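Local atomic coordinates of translation initiation factor eif-2b-like protein (Chaetomium thermophilum, PDB entry 4ZEO), a protein that probably acts in translation initiation as the delta subunit of eIF2B, the guanine nucleotide exchange factor for eIF2. Residues Gly358-Ala370 with Ile389-Arg401. Residues are numbered along the deposited sequence; the frame is centred on the assembly and turned at random.
Sequences GGEAIFANGSLHA and IVLCETINFDRER
I362 meets the F397 ring from above. Its CB stands 4.1 Å from the ring centroid, 4° off the normal, a CH-pi contact over the face. I362 CD1 reaches the far end of the ring, 3.6 Å from F397 CZ. With chi1 at -62°, I362 CG1 lies beside its own backbone N and comes within 3.9 Å of C392 SG. Replacing I362 with an alanine would probably leave a gap between the F397 ring and C392 SG. L368 and V390 point tip to tip, with L368 CD1 4.0 Å from V390 CG1.

The backbone of I362 is gripped twice. Its N donates to N396 O at 3.2 Å, from above the carbonyl plane. Its O accepts from D398 N at 2.9 Å, almost in line with the C=O bond. These two bonds form a single bridge, just beyond the ends of the neighbouring parallel strands 354-358 and 387-391 of the Rossmann-like sheet. Here 361-362 starts a hairpin with 368-371, closed by a type I turn from F363 to G366 and marked by a classic beta bulge at E360 and A361 opposite H369.

One water joins the two segments near the strand ends. It accepts from G359 N and donates to L391 O at 2.6 Å. The side chain of N396 lies by E360 O, and its OD1 is hydrogen-bonded to S174 OG. F224 of helix 224-239 packs on A361, F363 and D398.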
ATOM      1  N   GLY A 358      -8.523  -2.604   4.108  1.00 36.99           N
ATOM      2  CA  GLY A 358      -7.192  -2.279   3.643  1.00 37.14           C
ATOM      3  C   GLY A 358      -6.836  -0.903   4.187  1.00 40.62           C
ATOM      4  O   GLY A 358      -7.715  -0.140   4.573  1.00 42.01           O
ATOM      5  N   GLY A 359      -5.547  -0.572   4.197  1.00 41.36           N
ATOM      6  CA  GLY A 359      -5.070   0.672   4.770  1.00 40.11           C
ATOM      7  C   GLY A 359      -3.863   1.280   4.077  1.00 40.90           C
ATOM      8  O   GLY A 359      -3.511   0.923   2.958  1.00 38.92           O
ATOM      9  N   GLU A 360      -3.256   2.253   4.742  1.00 44.76           N
ATOM     10  CA  GLU A 360      -2.039   2.887   4.261  1.00 47.25           C
ATOM     11  C   GLU A 360      -0.788   2.341   4.960  1.00 46.34           C
ATOM     12  O   GLU A 360       0.284   2.316   4.377  1.00 48.27           O
ATOM     13  CB  GLU A 360      -2.123   4.391   4.484  1.00 53.13           C
ATOM     14  CG  GLU A 360      -2.972   5.140   3.470  1.00 59.68           C
ATOM     15  CD  GLU A 360      -2.885   4.619   2.053  1.00 64.22           C
ATOM     16  OE1 GLU A 360      -3.813   3.897   1.626  1.00 62.81           O
ATOM     17  OE2 GLU A 360      -1.918   4.974   1.356  1.00 70.24           O
ATOM     18  N   ALA A 361      -0.926   1.916   6.213  1.00 43.67           N
ATOM     19  CA  ALA A 361       0.220   1.422   6.972  1.00 43.88           C
ATOM     20  C   ALA A 361      -0.195   0.639   8.197  1.00 43.16           C
ATOM     21  O   ALA A 361      -1.344   0.723   8.651  1.00 43.16           O
ATOM     22  CB  ALA A 361       1.125   2.582   7.405  1.00 45.36           C
ATOM     23  N   ILE A 362       0.759  -0.109   8.746  1.00 41.45           N
ATOM     24  CA  ILE A 362       0.555  -0.747  10.037  1.00 41.01           C
ATOM     25  C   ILE A 362       1.684  -0.325  10.955  1.00 43.28           C
ATOM     26  O   ILE A 362       2.859  -0.420  10.608  1.00 45.56           O
ATOM     27  CB  ILE A 362       0.473  -2.261   9.917  1.00 41.10           C
ATOM     28  CG1 ILE A 362      -0.738  -2.611   9.055  1.00 40.06           C
ATOM     29  CG2 ILE A 362       0.376  -2.882  11.293  1.00 42.59           C
ATOM     30  CD1 ILE A 362      -1.108  -4.010   9.050  1.00 39.72           C
ATOM     31  N   PHE A 363       1.315   0.204  12.111  1.00 43.91           N
ATOM     32  CA  PHE A 363       2.288   0.725  13.056  1.00 45.05           C
ATOM     33  C   PHE A 363       2.907  -0.413  13.845  1.00 46.28           C
ATOM     34  O   PHE A 363       2.431  -1.552  13.803  1.00 45.29           O
ATOM     35  CB  PHE A 363       1.623   1.732  14.003  1.00 46.29           C
ATOM     36  CG  PHE A 363       1.190   3.004  13.337  1.00 46.95           C
ATOM     37  CD1 PHE A 363       2.118   3.968  12.983  1.00 49.42           C
ATOM     38  CD2 PHE A 363      -0.143   3.224  13.037  1.00 45.72           C
ATOM     39  CE1 PHE A 363       1.720   5.133  12.365  1.00 49.74           C
ATOM     40  CE2 PHE A 363      -0.540   4.375  12.415  1.00 45.98           C
ATOM     41  CZ  PHE A 363       0.392   5.333  12.080  1.00 48.51           C
ATOM     42  N   ALA A 364       3.963  -0.080  14.577  1.00 49.62           N
ATOM     43  CA  ALA A 364       4.705  -1.024  15.402  1.00 49.28           C
ATOM     44  C   ALA A 364       3.822  -1.660  16.479  1.00 49.79           C
ATOM     45  O   ALA A 364       4.022  -2.812  16.850  1.00 50.34           O
ATOM     46  CB  ALA A 364       5.892  -0.329  16.026  1.00 49.47           C
ATOM     47  N   ASN A 365       2.865  -0.898  17.000  1.00 50.18           N
ATOM     48  CA  ASN A 365       1.908  -1.413  17.993  1.00 49.41           C
ATOM     49  C   ASN A 365       0.797  -2.272  17.386  1.00 47.77           C
ATOM     50  O   ASN A 365      -0.099  -2.720  18.087  1.00 50.48           O
ATOM     51  CB  ASN A 365       1.307  -0.250  18.800  1.00 49.41           C
ATOM     52  CG  ASN A 365       0.296   0.558  18.018  1.00 48.24           C
ATOM     53  OD1 ASN A 365       0.196   0.468  16.780  1.00 48.25           O
ATOM     54  ND2 ASN A 365      -0.438   1.387  18.726  1.00 47.46           N
ATOM     55  N   GLY A 366       0.823  -2.445  16.074  1.00 44.66           N
ATOM     56  CA  GLY A 366      -0.130  -3.301  15.397  1.00 41.53           C
ATOM     57  C   GLY A 366      -1.389  -2.598  14.903  1.00 41.51           C
ATOM     58  O   GLY A 366      -2.301  -3.241  14.410  1.00 42.02           O
ATOM     59  N   SER A 367      -1.474  -1.288  15.053  1.00 41.75           N
ATOM     60  CA  SER A 367      -2.674  -0.580  14.612  1.00 40.56           C
ATOM     61  C   SER A 367      -2.606  -0.231  13.141  1.00 38.87           C
ATOM     62  O   SER A 367      -1.526  -0.120  12.568  1.00 39.83           O
ATOM     63  CB  SER A 367      -2.912   0.683  15.451  1.00 42.30           C
ATOM     64  OG  SER A 367      -1.829   1.583  15.333  1.00 45.52           O
ATOM     65  N   LEU A 368      -3.776  -0.049  12.543  1.00 36.58           N
ATOM     66  CA  LEU A 368      -3.898   0.186  11.122  1.00 33.09           C
ATOM     67  C   LEU A 368      -4.177   1.658  10.859  1.00 38.18           C
ATOM     68  O   LEU A 368      -5.102   2.242  11.427  1.00 40.14           O
ATOM     69  CB  LEU A 368      -4.997  -0.681  10.519  1.00 29.46           C
ATOM     70  CG  LEU A 368      -5.400  -0.342   9.073  1.00 29.25           C
ATOM     71  CD1 LEU A 368      -4.332  -0.801   8.025  1.00 24.54           C
ATOM     72  CD2 LEU A 368      -6.774  -0.928   8.776  1.00 25.64           C
ATOM     73  N   HIS A 369      -3.312   2.252  10.044  1.00 38.45           N
ATOM     74  CA  HIS A 369      -3.480   3.592   9.528  1.00 39.23           C
ATOM     75  C   HIS A 369      -4.301   3.501   8.238  1.00 38.76           C
ATOM     76  O   HIS A 369      -3.886   2.872   7.284  1.00 38.37           O
ATOM     77  CB  HIS A 369      -2.116   4.216   9.273  1.00 41.45           C
ATOM     78  CG  HIS A 369      -2.141   5.702   9.156  1.00 44.69           C
ATOM     79  ND1 HIS A 369      -1.639   6.368   8.059  1.00 46.67           N
ATOM     80  CD2 HIS A 369      -2.606   6.658   9.996  1.00 45.91           C
ATOM     81  CE1 HIS A 369      -1.791   7.667   8.230  1.00 48.11           C
ATOM     82  NE2 HIS A 369      -2.376   7.869   9.396  1.00 47.29           N
ATOM     83  N   ALA A 370      -5.494   4.078   8.230  1.00 39.08           N
ATOM     84  CA  ALA A 370      -6.421   3.859   7.120  1.00 37.63           C
ATOM     85  C   ALA A 370      -7.364   5.065   7.000  1.00 40.29           C
ATOM     86  O   ALA A 370      -7.458   5.853   7.945  1.00 44.07           O
ATOM     87  CB  ALA A 370      -7.194   2.544   7.325  1.00 34.87           C
ATOM     88  N   ILE A 389     -10.671  -8.722   9.040  1.00 32.81           N
ATOM     89  CA  ILE A 389      -9.465  -9.128   8.329  1.00 29.88           C
ATOM     90  C   ILE A 389      -8.881  -7.958   7.612  1.00 30.63           C
ATOM     91  O   ILE A 389      -9.547  -7.317   6.776  1.00 31.98           O
ATOM     92  CB  ILE A 389      -9.745 -10.251   7.311  1.00 32.45           C
ATOM     93  CG1 ILE A 389     -10.480 -11.393   8.016  1.00 36.37           C
ATOM     94  CG2 ILE A 389      -8.452 -10.776   6.693  1.00 30.54           C
ATOM     95  CD1 ILE A 389     -10.601 -12.645   7.183  1.00 40.35           C
ATOM     96  N   VAL A 390      -7.623  -7.681   7.933  1.00 29.23           N
ATOM     97  CA  VAL A 390      -6.913  -6.581   7.307  1.00 30.71           C
ATOM     98  C   VAL A 390      -5.916  -7.131   6.303  1.00 34.20           C
ATOM     99  O   VAL A 390      -5.157  -8.052   6.613  1.00 35.70           O
ATOM    100  CB  VAL A 390      -6.187  -5.709   8.342  1.00 30.66           C
ATOM    101  CG1 VAL A 390      -5.230  -4.723   7.644  1.00 29.75           C
ATOM    102  CG2 VAL A 390      -7.191  -4.995   9.236  1.00 28.38           C
ATOM    103  N   LEU A 391      -5.950  -6.573   5.098  1.00 35.38           N
ATOM    104  CA  LEU A 391      -5.066  -6.966   3.988  1.00 32.77           C
ATOM    105  C   LEU A 391      -4.001  -5.906   3.770  1.00 34.48           C
ATOM    106  O   LEU A 391      -4.317  -4.727   3.567  1.00 33.21           O
ATOM    107  CB  LEU A 391      -5.858  -7.155   2.709  1.00 31.91           C
ATOM    108  CG  LEU A 391      -7.120  -8.021   2.800  1.00 32.58           C
ATOM    109  CD1 LEU A 391      -7.885  -8.044   1.465  1.00 31.67           C
ATOM    110  CD2 LEU A 391      -6.747  -9.435   3.248  1.00 33.88           C
ATOM    111  N   CYS A 392      -2.735  -6.305   3.847  1.00 34.68           N
ATOM    112  CA  CYS A 392      -1.664  -5.326   3.745  1.00 34.59           C
ATOM    113  C   CYS A 392      -0.306  -5.945   3.362  1.00 35.58           C
ATOM    114  O   CYS A 392       0.075  -7.001   3.868  1.00 37.07           O
ATOM    115  CB  CYS A 392      -1.576  -4.580   5.093  1.00 34.59           C
ATOM    116  SG  CYS A 392      -0.544  -3.124   5.146  1.00 39.69           S
ATOM    117  N   GLU A 393       0.446  -5.238   2.529  1.00 34.85           N
ATOM    118  CA  GLU A 393       1.776  -5.685   2.112  1.00 34.21           C
ATOM    119  C   GLU A 393       2.741  -5.444   3.267  1.00 36.10           C
ATOM    120  O   GLU A 393       2.597  -4.472   3.998  1.00 38.04           O
ATOM    121  CB  GLU A 393       2.239  -4.933   0.847  1.00 31.79           C
ATOM    122  CG  GLU A 393       1.325  -5.118  -0.355  1.00 34.28           C
ATOM    123  CD  GLU A 393       0.167  -4.090  -0.443  1.00 44.45           C
ATOM    124  OE1 GLU A 393      -0.186  -3.429   0.575  1.00 43.51           O
ATOM    125  OE2 GLU A 393      -0.388  -3.940  -1.555  1.00 43.90           O
ATOM    126  N   THR A 394       3.748  -6.297   3.394  1.00 35.04           N
ATOM    127  CA  THR A 394       4.698  -6.205   4.500  1.00 35.36           C
ATOM    128  C   THR A 394       5.467  -4.896   4.473  1.00 36.00           C
ATOM    129  O   THR A 394       5.855  -4.390   5.521  1.00 37.98           O
ATOM    130  CB  THR A 394       5.727  -7.374   4.492  1.00 30.64           C
ATOM    131  OG1 THR A 394       6.457  -7.372   3.263  1.00 29.74           O
ATOM    132  CG2 THR A 394       5.041  -8.682   4.653  1.00 28.33           C
ATOM    133  N   ILE A 395       5.681  -4.356   3.275  1.00 35.93           N
ATOM    134  CA  ILE A 395       6.460  -3.117   3.071  1.00 38.92           C
ATOM    135  C   ILE A 395       5.770  -1.891   3.737  1.00 37.57           C
ATOM    136  O   ILE A 395       6.400  -0.878   4.004  1.00 39.08           O
ATOM    137  CB  ILE A 395       6.685  -2.852   1.536  1.00 34.58           C
ATOM    138  CG1 ILE A 395       7.785  -1.824   1.274  1.00 38.32           C
ATOM    139  CG2 ILE A 395       5.396  -2.401   0.841  1.00 31.56           C
ATOM    140  CD1 ILE A 395       9.172  -2.344   1.354  1.00 39.96           C
ATOM    141  N   ASN A 396       4.474  -2.022   4.004  1.00 35.93           N
ATOM    142  CA  ASN A 396       3.683  -0.998   4.672  1.00 36.15           C
ATOM    143  C   ASN A 396       3.810  -1.048   6.214  1.00 36.23           C
ATOM    144  O   ASN A 396       3.323  -0.159   6.897  1.00 35.87           O
ATOM    145  CB  ASN A 396       2.203  -1.124   4.268  1.00 34.07           C
ATOM    146  CG  ASN A 396       1.930  -0.669   2.831  1.00 37.52           C
ATOM    147  OD1 ASN A 396       2.412   0.374   2.399  1.00 41.26           O
ATOM    148  ND2 ASN A 396       1.174  -1.462   2.089  1.00 36.83           N
ATOM    149  N   PHE A 397       4.419  -2.104   6.748  1.00 36.33           N
ATOM    150  CA  PHE A 397       4.645  -2.213   8.190  1.00 40.93           C
ATOM    151  C   PHE A 397       5.762  -1.318   8.666  1.00 49.50           C
ATOM    152  O   PHE A 397       6.757  -1.099   7.968  1.00 49.01           O
ATOM    153  CB  PHE A 397       4.977  -3.649   8.602  1.00 36.52           C
ATOM    154  CG  PHE A 397       3.793  -4.568   8.627  1.00 33.78           C
ATOM    155  CD1 PHE A 397       3.044  -4.774   7.479  1.00 32.09           C
ATOM    156  CD2 PHE A 397       3.472  -5.279   9.768  1.00 33.37           C
ATOM    157  CE1 PHE A 397       1.963  -5.630   7.476  1.00 31.13           C
ATOM    158  CE2 PHE A 397       2.396  -6.148   9.783  1.00 33.52           C
ATOM    159  CZ  PHE A 397       1.635  -6.326   8.628  1.00 32.46           C
ATOM    160  N   ASP A 398       5.592  -0.786   9.863  1.00 59.92           N
ATOM    161  CA  ASP A 398       6.667  -0.073  10.514  1.00 71.07           C
ATOM    162  C   ASP A 398       7.496  -1.139  11.206  1.00 80.24           C
ATOM    163  O   ASP A 398       7.091  -1.671  12.221  1.00 80.73           O
ATOM    164  CB  ASP A 398       6.128   0.949  11.508  1.00 71.41           C
ATOM    165  CG  ASP A 398       7.212   1.825  12.091  1.00 73.83           C
ATOM    166  OD1 ASP A 398       7.023   2.339  13.209  1.00 74.32           O
ATOM    167  OD2 ASP A 398       8.250   2.008  11.424  1.00 75.96           O
ATOM    168  N   ARG A 399       8.627  -1.506  10.632  1.00 92.83           N
ATOM    169  CA  ARG A 399       9.422  -2.580  11.212  1.00105.25           C
ATOM    170  C   ARG A 399      10.421  -1.998  12.199  1.00121.68           C
ATOM    171  O   ARG A 399      10.817  -2.664  13.160  1.00125.74           O
ATOM    172  CB  ARG A 399      10.132  -3.382  10.121  1.00104.28           C
ATOM    173  CG  ARG A 399       9.329  -3.470   8.848  1.00100.87           C
ATOM    174  CD  ARG A 399       9.967  -4.392   7.842  1.00101.30           C
ATOM    175  NE  ARG A 399       9.436  -4.155   6.502  1.00101.84           N
ATOM    176  CZ  ARG A 399      10.189  -3.780   5.472  1.00107.46           C
ATOM    177  NH1 ARG A 399       9.636  -3.571   4.291  1.00107.21           N
ATOM    178  NH2 ARG A 399      11.496  -3.622   5.618  1.00112.06           N
ATOM    179  N   GLU A 400      10.806  -0.746  11.959  1.00134.66           N
ATOM    180  CA  GLU A 400      11.721  -0.015  12.833  1.00142.35           C
ATOM    181  C   GLU A 400      11.007   1.023  13.710  1.00145.56           C
ATOM    182  O   GLU A 400      10.721   2.129  13.239  1.00153.39           O
ATOM    183  CB  GLU A 400      12.791   0.689  11.999  1.00146.64           C
ATOM    184  CG  GLU A 400      13.957  -0.184  11.562  1.00149.72           C
ATOM    185  CD  GLU A 400      15.294   0.425  11.963  1.00157.76           C
ATOM    186  OE1 GLU A 400      15.497   1.643  11.707  1.00160.47           O
ATOM    187  OE2 GLU A 400      16.151  -0.296  12.546  1.00162.39           O
ATOM    188  N   ARG A 401      10.716   0.649  14.963  1.00141.66           N
ATOM    189  CA  ARG A 401      10.228   1.551  16.025  1.00139.28           C
ATOM    190  C   ARG A 401       9.930   0.783  17.316  1.00133.52           C
ATOM    191  O   ARG A 401      10.064  -0.440  17.376  1.00127.42           O
ATOM    192  CB  ARG A 401       8.975   2.326  15.600  1.00135.42           C
ATOM    193  CG  ARG A 401       9.244   3.796  15.242  1.00129.59           C
ATOM    194  CD  ARG A 401       7.940   4.590  15.143  1.00121.15           C
ATOM    195  NE  ARG A 401       7.945   5.530  14.017  1.00121.43           N
ATOM    196  CZ  ARG A 401       6.885   6.232  13.612  1.00121.10           C
ATOM    197  NH1 ARG A 401       7.001   7.065  12.582  1.00119.65           N
ATOM    198  NH2 ARG A 401       5.710   6.103  14.227  1.00121.82           N
TER
HETATM  199  O   HOH W   1      -3.490  -2.243   3.454  1.00 34.50           O